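Putative short-chain dehydrogenase/reductase (Burkholderia xenovorans, PDB 5IZ4) probably acts as an NADPH-dependent oxidoreductase of the short-chain dehydrogenase/reductase family, perhaps reducing 3-oxoacyl groups, and binds ADP in its nucleotide pocket. Local coordinates at residues R137-V140 with P141-E145; N181-T184 with L185-R189; R189-A192 with P193-V197; W246-T249 with A250-A254. All blocks are in the same frame, centred on the assembly; numbering follows the deposited sequence.

Overall arrangement
The four contacts sample helices that flank the parallel sheet of a Rossmann fold: a proline kink (interaction 1), a regular turn (interaction 2) and two helix ends (interactions 3 and 4). Interactions 2 and 3 follow one another along helix 171-191, share Arg189 and have centres about 9 Å apart; interaction 3 carries the chain on into strand 195-202. Interaction 1 touches interaction 3 through Leu191 and Ile195, with centres about 11 Å apart. Interaction 4 closes helix 238-250, and Arg196 of interaction 3 reaches its Leu248 carbonyl (centres about 13 Å apart). None borders the nucleotide directly: the side chains of Ala138 in interaction 1 and Asn181 in interaction 2 lie about 13 and 14 Å from the bound ADP.

Interaction 1: residues R137-V140 with P141-E145; sequences RAAV and PLLRE
Val140 and Pro141 form the tight centre of this local contact: CB of Val140 stands 3.4 Å from CD of Pro141, the proline ring, joined to the next backbone position, being pressed against the valine's branch point. One turn on, CB of Ala139 meets CD1 of Leu143 at 3.7 Å. Both backbone bonds of this turn are short, Leu143 N giving its hydrogen to Ala139 O at 2.8 Å and Arg144 N to Val140 O at the same length. The segment belongs to helix 118-146, one of the helices flanking the parallel sheet of the Rossmann fold, and it is kinked here because a proline nitrogen has no hydrogen to offer the preceding turn. The looser side is hydrated: a water bridges the kink, donating to Ala138 O at 2.9 Å and accepting from Leu142 N, which makes no direct bond to Ala138 O. Arg144, bent at its third torsion (chi3 -69°), folds its guanidinium back along the helix and lies obliquely to CG1 of Val140, with NH2 at 3.6 Å. Leu191 of helix 171-191 packs on both of these side chains, while Pro141 is exposed to solvent.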
loop_
_atom_site.group_PDB
_atom_site.type_symbol
_atom_site.label_atom_id
_atom_site.label_comp_id
_atom_site.label_asym_id
_atom_site.label_seq_id
_atom_site.Cartn_x
_atom_site.Cartn_y
_atom_site.Cartn_z
ATOM N N ARG A 137 24.595 -6.627 6.718
ATOM C CA ARG A 137 24.992 -7.572 7.760
ATOM C C ARG A 137 26.411 -7.311 8.243
ATOM O O ARG A 137 26.681 -7.371 9.451
ATOM C CB ARG A 137 24.873 -9.013 7.254
ATOM C CG ARG A 137 25.435 -10.045 8.242
ATOM C CD ARG A 137 25.213 -11.505 7.792
ATOM N NE ARG A 137 25.907 -11.826 6.540
ATOM C CZ ARG A 137 25.708 -12.935 5.839
ATOM N NH1 ARG A 137 24.846 -13.852 6.267
ATOM N NH2 ARG A 137 26.386 -13.137 4.708
ATOM N N ALA A 138 27.341 -7.047 7.315
ATOM C CA ALA A 138 28.727 -6.825 7.714
ATOM C C ALA A 138 28.870 -5.589 8.597
ATOM O O ALA A 138 29.697 -5.578 9.518
ATOM C CB ALA A 138 29.623 -6.702 6.478
ATOM N N ALA A 139 28.050 -4.566 8.355
ATOM C CA ALA A 139 28.097 -3.299 9.073
ATOM C C ALA A 139 27.300 -3.298 10.370
ATOM O O ALA A 139 27.503 -2.395 11.193
ATOM C CB ALA A 139 27.570 -2.167 8.181
ATOM N N VAL A 140 26.422 -4.285 10.573
ATOM C CA VAL A 140 25.505 -4.247 11.723
ATOM C C VAL A 140 26.237 -4.156 13.057
ATOM O O VAL A 140 25.824 -3.339 13.905
ATOM C CB VAL A 140 24.538 -5.446 11.658
ATOM C CG1 VAL A 140 24.044 -5.820 13.048
ATOM C CG2 VAL A 140 23.365 -5.144 10.730
ATOM N N PRO A 141 27.286 -4.939 13.340
ATOM C CA PRO A 141 27.944 -4.797 14.653
ATOM C C PRO A 141 28.401 -3.377 14.951
ATOM O O PRO A 141 28.116 -2.851 16.036
ATOM C CB PRO A 141 29.117 -5.783 14.559
ATOM C CG PRO A 141 28.596 -6.867 13.666
ATOM C CD PRO A 141 27.774 -6.133 12.614
ATOM N N LEU A 142 29.079 -2.723 14.002
ATOM C CA LEU A 142 29.523 -1.351 14.236
ATOM C C LEU A 142 28.351 -0.372 14.248
ATOM O O LEU A 142 28.353 0.592 15.026
ATOM C CB LEU A 142 30.556 -0.943 13.187
ATOM C CG LEU A 142 31.998 -1.291 13.555
ATOM C CD1 LEU A 142 32.923 -1.047 12.376
ATOM C CD2 LEU A 142 32.430 -0.479 14.765
ATOM N N LEU A 143 27.346 -0.588 13.390
ATOM C CA LEU A 143 26.169 0.277 13.413
ATOM C C LEU A 143 25.491 0.246 14.774
ATOM O O LEU A 143 25.084 1.289 15.297
ATOM C CB LEU A 143 25.180 -0.140 12.322
ATOM C CG LEU A 143 25.497 0.379 10.919
ATOM C CD1 LEU A 143 24.757 -0.446 9.882
ATOM C CD2 LEU A 143 25.095 1.861 10.804
ATOM N N ARG A 144 25.355 -0.944 15.356
ATOM C CA ARG A 144 24.702 -1.049 16.656
ATOM C C ARG A 144 25.562 -0.426 17.749
ATOM O O ARG A 144 25.047 0.255 18.645
ATOM C CB ARG A 144 24.399 -2.516 16.962
ATOM C CG ARG A 144 23.581 -2.707 18.212
ATOM C CD ARG A 144 23.306 -4.168 18.488
ATOM N NE ARG A 144 22.388 -4.772 17.526
ATOM C CZ ARG A 144 22.717 -5.763 16.707
ATOM N NH1 ARG A 144 23.945 -6.262 16.728
ATOM N NH2 ARG A 144 21.816 -6.269 15.879
ATOM N N GLU A 145 26.875 -0.636 17.684
ATOM C CA GLU A 145 27.765 -0.071 18.689
ATOM C C GLU A 145 27.825 1.448 18.597
ATOM O O GLU A 145 28.032 2.124 19.611
ATOM C CB GLU A 145 29.162 -0.670 18.539
ATOM C CG GLU A 145 30.121 -0.293 19.657
ATOM C CD GLU A 145 29.691 -0.846 21.007
ATOM O OE1 GLU A 145 29.140 -1.970 21.045
ATOM O OE2 GLU A 145 29.899 -0.155 22.028
HETATM O O HOH W 1 30.424 -4.084 11.842
#

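Interaction 2: residues N181-T184 with L185-R189; sequences NTLT and LSLAR
The flat groups that meet between Asn181-Thr184 and Leu185-Arg189 are peptide units, bonded N-H to carbonyl oxygen. Ser186 N approaches Thr182 O in the carbonyl plane at 3.2 Å, whereas Ala188 N comes to Thr184 O tilted 26° from the plane of the Thr184 carbonyl. Between them, Leu187 N bonds Leu183 O at 2.9 Å with an almost straight hydrogen (171°). The start of the turn is less regular: Leu185 N divides its hydrogen between Asn181 O at 3.4 Å and Thr182 O at 3.0 Å, both weak. Beside these bonds two leucines cross. Leu183 extends with CG anti to the backbone N (chi1 -171°), and its CD2 touches CD1 of Leu187 at 3.7 Å. The pair faces helix 118-146, meeting Leu132 and Thr136 among others, while Thr184 and Ala188 rest on strand 195-202. The other flank faces a second subunit, as in the helix-bundle interface common in SDR tetramers: Ser186 OG bonds His110 ND1 and Thr182 OG1 bonds Gly163 O, both of that subunit. With Thr184 OG1 held by Val180 O and Asn157 ND2, each of these three buried hydroxyls has a protein partner, so burying them need not cost hydrogen bonds, while Leu183 and Leu187 add apolar contact within the chain.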
loop_
_atom_site.group_PDB
_atom_site.type_symbol
_atom_site.label_atom_id
_atom_site.label_comp_id
_atom_site.label_asym_id
_atom_site.label_seq_id
_atom_site.Cartn_x
_atom_site.Cartn_y
_atom_site.Cartn_z
ATOM N N ASN A 181 12.565 -3.942 -1.125
ATOM C CA ASN A 181 11.526 -3.310 -0.313
ATOM C C ASN A 181 11.119 -4.201 0.859
ATOM O O ASN A 181 11.033 -3.742 2.003
ATOM C CB ASN A 181 10.323 -2.970 -1.192
ATOM C CG ASN A 181 10.654 -1.921 -2.237
ATOM O OD1 ASN A 181 11.694 -1.274 -2.160
ATOM N ND2 ASN A 181 9.759 -1.730 -3.205
ATOM N N THR A 182 10.872 -5.488 0.594
ATOM C CA THR A 182 10.491 -6.398 1.671
ATOM C C THR A 182 11.644 -6.633 2.635
ATOM O O THR A 182 11.439 -6.709 3.855
ATOM C CB THR A 182 10.026 -7.731 1.086
ATOM O OG1 THR A 182 8.912 -7.500 0.217
ATOM C CG2 THR A 182 9.620 -8.693 2.191
ATOM N N LEU A 183 12.857 -6.800 2.101
ATOM C CA LEU A 183 14.025 -6.999 2.953
ATOM C C LEU A 183 14.195 -5.830 3.914
ATOM O O LEU A 183 14.553 -6.018 5.083
ATOM C CB LEU A 183 15.281 -7.163 2.093
ATOM C CG LEU A 183 16.546 -7.601 2.830
ATOM C CD1 LEU A 183 16.793 -9.099 2.615
ATOM C CD2 LEU A 183 17.739 -6.801 2.327
ATOM N N THR A 184 13.941 -4.619 3.426
ATOM C CA THR A 184 13.994 -3.434 4.271
ATOM C C THR A 184 13.069 -3.569 5.481
ATOM O O THR A 184 13.435 -3.179 6.595
ATOM C CB THR A 184 13.644 -2.213 3.425
ATOM O OG1 THR A 184 14.637 -2.061 2.393
ATOM C CG2 THR A 184 13.582 -0.951 4.269
ATOM N N LEU A 185 11.878 -4.149 5.287
ATOM C CA LEU A 185 10.950 -4.341 6.400
ATOM C C LEU A 185 11.512 -5.305 7.431
ATOM O O LEU A 185 11.443 -5.046 8.640
ATOM C CB LEU A 185 9.606 -4.853 5.888
ATOM C CG LEU A 185 8.881 -3.944 4.910
ATOM C CD1 LEU A 185 7.570 -4.589 4.531
ATOM C CD2 LEU A 185 8.656 -2.588 5.523
ATOM N N SER A 186 12.047 -6.445 6.981
ATOM C CA SER A 186 12.603 -7.396 7.934
ATOM C C SER A 186 13.754 -6.772 8.709
ATOM O O SER A 186 13.840 -6.902 9.938
ATOM C CB SER A 186 13.072 -8.659 7.207
ATOM O OG SER A 186 13.717 -9.521 8.134
ATOM N N LEU A 187 14.662 -6.102 7.996
ATOM C CA LEU A 187 15.820 -5.499 8.647
ATOM C C LEU A 187 15.387 -4.441 9.652
ATOM O O LEU A 187 15.907 -4.387 10.773
ATOM C CB LEU A 187 16.755 -4.898 7.601
ATOM C CG LEU A 187 17.517 -5.880 6.688
ATOM C CD1 LEU A 187 18.256 -5.095 5.613
ATOM C CD2 LEU A 187 18.476 -6.756 7.487
ATOM N N ALA A 188 14.425 -3.596 9.273
ATOM C CA ALA A 188 13.927 -2.590 10.201
ATOM C C ALA A 188 13.354 -3.238 11.455
ATOM O O ALA A 188 13.625 -2.795 12.577
ATOM C CB ALA A 188 12.868 -1.718 9.523
ATOM N N ARG A 189 12.542 -4.284 11.280
ATOM C CA ARG A 189 11.919 -4.921 12.434
ATOM C C ARG A 189 12.966 -5.544 13.346
ATOM O O ARG A 189 12.867 -5.459 14.578
ATOM C CB ARG A 189 10.913 -5.977 11.973
ATOM C CG ARG A 189 10.157 -6.647 13.106
ATOM C CD ARG A 189 9.156 -7.681 12.604
ATOM N NE ARG A 189 8.042 -7.067 11.883
ATOM C CZ ARG A 189 7.902 -7.091 10.564
ATOM N NH1 ARG A 189 8.805 -7.708 9.802
ATOM N NH2 ARG A 189 6.849 -6.501 9.999
#

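Interaction 3: residues R189-A192 with P193-V197; sequences RNLA and PHIRV
Helix 171-191 gives way to strand 195-202 in this tight turn, and Leu191 sits at the junction. Its carbonyl gathers the polar bonds: Ile195 N donates to Leu191 O at 3.2 Å from well above the carbonyl plane (42° out of it), His194 N adds a weak bond, and a water donates at 2.8 Å. That same water lies in the plane of the His194 ring, at its edge, 3.3 Å from ND1. The chain leaves helical geometry at Ala192 and turns through a cis peptide bond into Pro193, whose CG then stands over the centre of the His194 ring, 4.1 Å above it. The rest of the contact is aliphatic. Leu191 CB meets Ile195 CB at 3.9 Å, and with CG placed beside the backbone N (chi1 -64°) Leu191 reaches further, its side chain crossing that of Val197, with Leu191 CD1 4.1 Å from Val197 CG2. Ile195 also packs on Leu143 of helix 118-146 and Val155 of strand 153-158, and Pro231 of the third subunit packs on Ala192 and Pro193. Such a return from a covering helix to the next parallel strand is the closing step of the beta-alpha-beta crossover, the repeated unit of the Rossmann fold.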
loop_
_atom_site.group_PDB
_atom_site.type_symbol
_atom_site.label_atom_id
_atom_site.label_comp_id
_atom_site.label_asym_id
_atom_site.label_seq_id
_atom_site.Cartn_x
_atom_site.Cartn_y
_atom_site.Cartn_z
ATOM N N ARG A 189 12.542 -4.284 11.280
ATOM C CA ARG A 189 11.919 -4.921 12.434
ATOM C C ARG A 189 12.966 -5.544 13.346
ATOM O O ARG A 189 12.867 -5.459 14.578
ATOM C CB ARG A 189 10.913 -5.977 11.973
ATOM C CG ARG A 189 10.157 -6.647 13.106
ATOM C CD ARG A 189 9.156 -7.681 12.604
ATOM N NE ARG A 189 8.042 -7.067 11.883
ATOM C CZ ARG A 189 7.902 -7.091 10.564
ATOM N NH1 ARG A 189 8.805 -7.708 9.802
ATOM N NH2 ARG A 189 6.849 -6.501 9.999
ATOM N N ASN A 190 13.974 -6.182 12.764
ATOM C CA ASN A 190 14.895 -6.962 13.573
ATOM C C ASN A 190 16.104 -6.180 14.075
ATOM O O ASN A 190 16.792 -6.659 14.984
ATOM C CB ASN A 190 15.348 -8.186 12.779
ATOM C CG ASN A 190 14.248 -9.206 12.653
ATOM O OD1 ASN A 190 14.056 -10.031 13.549
ATOM N ND2 ASN A 190 13.483 -9.127 11.572
ATOM N N LEU A 191 16.384 -5.004 13.524
ATOM C CA LEU A 191 17.484 -4.192 14.021
ATOM C C LEU A 191 17.015 -3.050 14.911
ATOM O O LEU A 191 17.852 -2.373 15.525
ATOM C CB LEU A 191 18.316 -3.649 12.850
ATOM C CG LEU A 191 19.020 -4.742 12.015
ATOM C CD1 LEU A 191 19.683 -4.136 10.784
ATOM C CD2 LEU A 191 20.053 -5.495 12.849
ATOM N N ALA A 192 15.707 -2.821 15.000
ATOM C CA ALA A 192 15.194 -1.902 16.000
ATOM C C ALA A 192 15.623 -2.380 17.386
ATOM O O ALA A 192 15.695 -3.584 17.634
ATOM C CB ALA A 192 13.671 -1.825 15.934
ATOM N N PRO A 193 15.873 -1.462 18.328
ATOM C CA PRO A 193 15.690 -0.011 18.221
ATOM C C PRO A 193 16.954 0.759 17.865
ATOM O O PRO A 193 16.865 1.975 17.675
ATOM C CB PRO A 193 15.230 0.367 19.629
ATOM C CG PRO A 193 15.981 -0.575 20.497
ATOM C CD PRO A 193 16.051 -1.880 19.732
ATOM N N HIS A 194 18.093 0.061 17.767
ATOM C CA HIS A 194 19.385 0.733 17.647
ATOM C C HIS A 194 19.675 1.211 16.235
ATOM O O HIS A 194 20.425 2.175 16.062
ATOM C CB HIS A 194 20.502 -0.192 18.117
ATOM C CG HIS A 194 20.266 -0.752 19.480
ATOM N ND1 HIS A 194 19.837 -2.045 19.692
ATOM C CD2 HIS A 194 20.363 -0.181 20.704
ATOM C CE1 HIS A 194 19.704 -2.255 20.989
ATOM N NE2 HIS A 194 20.017 -1.139 21.625
ATOM N N ILE A 195 19.107 0.561 15.224
ATOM C CA ILE A 195 19.365 0.891 13.825
ATOM C C ILE A 195 18.027 1.046 13.118
ATOM O O ILE A 195 17.152 0.184 13.251
ATOM C CB ILE A 195 20.207 -0.194 13.122
ATOM C CG1 ILE A 195 21.494 -0.480 13.896
ATOM C CG2 ILE A 195 20.515 0.235 11.686
ATOM C CD1 ILE A 195 22.196 -1.801 13.466
ATOM N N ARG A 196 17.866 2.139 12.377
ATOM C CA ARG A 196 16.715 2.344 11.511
ATOM C C ARG A 196 17.079 1.940 10.091
ATOM O O ARG A 196 18.212 2.149 9.656
ATOM C CB ARG A 196 16.262 3.803 11.540
ATOM C CG ARG A 196 15.770 4.249 12.914
ATOM C CD ARG A 196 15.422 5.736 12.922
ATOM N NE ARG A 196 16.617 6.562 12.778
ATOM C CZ ARG A 196 16.952 7.203 11.660
ATOM N NH1 ARG A 196 16.186 7.104 10.581
ATOM N NH2 ARG A 196 18.058 7.924 11.627
ATOM N N VAL A 197 16.130 1.336 9.380
ATOM C CA VAL A 197 16.375 0.856 8.022
ATOM C C VAL A 197 15.239 1.344 7.139
ATOM O O VAL A 197 14.065 1.055 7.415
ATOM C CB VAL A 197 16.488 -0.677 7.948
ATOM C CG1 VAL A 197 16.964 -1.113 6.538
ATOM C CG2 VAL A 197 17.443 -1.216 9.021
HETATM O O HOH W 2 19.803 -3.780 16.907
#

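Interaction 4: residues W246-T249 with A250-A254; sequences WFLT and AHAPA
Trp246 holds CG anti to its own nitrogen (chi1 165°), which swings the indole along the helix toward Ala250; His251 turns CG away from its carbonyl carbon (chi1 -63°), bringing its imidazole to the same methyl. They meet at the C-terminal end of helix 238-250, which precedes the last strand of the Rossmann sheet. Ala250 CB sits over one face of the indole in a CH-pi contact, 3.6 Å from the centroid of the six-membered ring and only 16° off its normal. The same methyl also stands over the centre of the imidazole, so it is wedged between two rings with perpendicular planes. A water in plane at the edge of both rings bridges them, accepting from Trp246 NE1 at 2.9 Å and bonded to His251 NE2 at 2.8 Å. The last helical bonds run from Ala250 N to Trp246 O and from His251 N to Phe247 O, each 2.9 Å. Phe247 lies obliquely against CB of His251 and stacks on Phe247 of the third subunit, while Arg33, Phe34 and Trp39 gather round the indole. At the helix end, a second water bridges Thr249 O, to which it donates at 2.9 Å, and Ala252 N, from which it accepts at 3.3 Å.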
loop_
_atom_site.group_PDB
_atom_site.type_symbol
_atom_site.label_atom_id
_atom_site.label_comp_id
_atom_site.label_asym_id
_atom_site.label_seq_id
_atom_site.Cartn_x
_atom_site.Cartn_y
_atom_site.Cartn_z
ATOM N N TRP A 246 20.415 11.746 3.319
ATOM C CA TRP A 246 20.927 12.534 4.439
ATOM C C TRP A 246 19.817 12.875 5.428
ATOM O O TRP A 246 20.003 12.742 6.646
ATOM C CB TRP A 246 21.604 13.811 3.930
ATOM C CG TRP A 246 21.821 14.822 5.027
ATOM C CD1 TRP A 246 21.134 15.992 5.225
ATOM C CD2 TRP A 246 22.757 14.721 6.106
ATOM N NE1 TRP A 246 21.601 16.629 6.350
ATOM C CE2 TRP A 246 22.593 15.866 6.912
ATOM C CE3 TRP A 246 23.712 13.772 6.472
ATOM C CZ2 TRP A 246 23.357 16.089 8.053
ATOM C CZ3 TRP A 246 24.469 13.994 7.608
ATOM C CH2 TRP A 246 24.285 15.141 8.391
ATOM N N PHE A 247 18.649 13.301 4.929
ATOM C CA PHE A 247 17.560 13.654 5.835
ATOM C C PHE A 247 17.138 12.461 6.680
ATOM O O PHE A 247 16.974 12.580 7.900
ATOM C CB PHE A 247 16.343 14.191 5.073
ATOM C CG PHE A 247 15.084 14.188 5.909
ATOM C CD1 PHE A 247 14.854 15.191 6.837
ATOM C CD2 PHE A 247 14.166 13.150 5.809
ATOM C CE1 PHE A 247 13.727 15.175 7.627
ATOM C CE2 PHE A 247 13.036 13.128 6.605
ATOM C CZ PHE A 247 12.823 14.143 7.516
ATOM N N LEU A 248 16.918 11.307 6.039
ATOM C CA LEU A 248 16.503 10.122 6.775
ATOM C C LEU A 248 17.522 9.750 7.838
ATOM O O LEU A 248 17.157 9.259 8.915
ATOM C CB LEU A 248 16.283 8.949 5.816
ATOM C CG LEU A 248 15.029 9.052 4.943
ATOM C CD1 LEU A 248 14.941 7.838 4.033
ATOM C CD2 LEU A 248 13.779 9.172 5.820
ATOM N N THR A 249 18.804 9.979 7.562
ATOM C CA THR A 249 19.834 9.632 8.532
ATOM C C THR A 249 19.883 10.621 9.690
ATOM O O THR A 249 19.907 10.224 10.860
ATOM C CB THR A 249 21.182 9.562 7.819
ATOM O OG1 THR A 249 21.126 8.516 6.846
ATOM C CG2 THR A 249 22.327 9.331 8.809
ATOM N N ALA A 250 19.884 11.913 9.389
ATOM C CA ALA A 250 20.228 12.907 10.394
ATOM C C ALA A 250 19.023 13.483 11.129
ATOM O O ALA A 250 19.181 13.989 12.246
ATOM C CB ALA A 250 21.015 14.047 9.744
ATOM N N HIS A 251 17.830 13.424 10.540
ATOM C CA HIS A 251 16.721 14.225 11.048
ATOM C C HIS A 251 15.418 13.447 11.159
ATOM O O HIS A 251 14.352 14.065 11.272
ATOM C CB HIS A 251 16.505 15.453 10.164
ATOM C CG HIS A 251 17.671 16.389 10.144
ATOM N ND1 HIS A 251 18.185 16.956 11.289
ATOM C CD2 HIS A 251 18.415 16.866 9.118
ATOM C CE1 HIS A 251 19.206 17.734 10.972
ATOM N NE2 HIS A 251 19.366 17.697 9.661
ATOM N N ALA A 252 15.469 12.119 11.163
ATOM C CA ALA A 252 14.262 11.289 11.126
ATOM C C ALA A 252 14.321 10.158 12.152
ATOM O O ALA A 252 14.201 8.982 11.800
ATOM C CB ALA A 252 14.057 10.728 9.719
ATOM N N PRO A 253 14.440 10.477 13.445
ATOM C CA PRO A 253 14.570 9.405 14.448
ATOM C C PRO A 253 13.336 8.526 14.588
ATOM O O PRO A 253 13.432 7.469 15.223
ATOM C CB PRO A 253 14.850 10.169 15.746
ATOM C CG PRO A 253 14.218 11.517 15.530
ATOM C CD PRO A 253 14.449 11.816 14.066
ATOM N N ALA A 254 12.184 8.917 14.040
ATOM C CA ALA A 254 10.996 8.085 14.137
ATOM C C ALA A 254 10.740 7.251 12.893
ATOM O O ALA A 254 9.788 6.471 12.886
ATOM C CB ALA A 254 9.754 8.946 14.418
HETATM O O HOH W 3 21.021 18.989 7.880
HETATM O O HOH W 4 17.904 10.744 12.884
#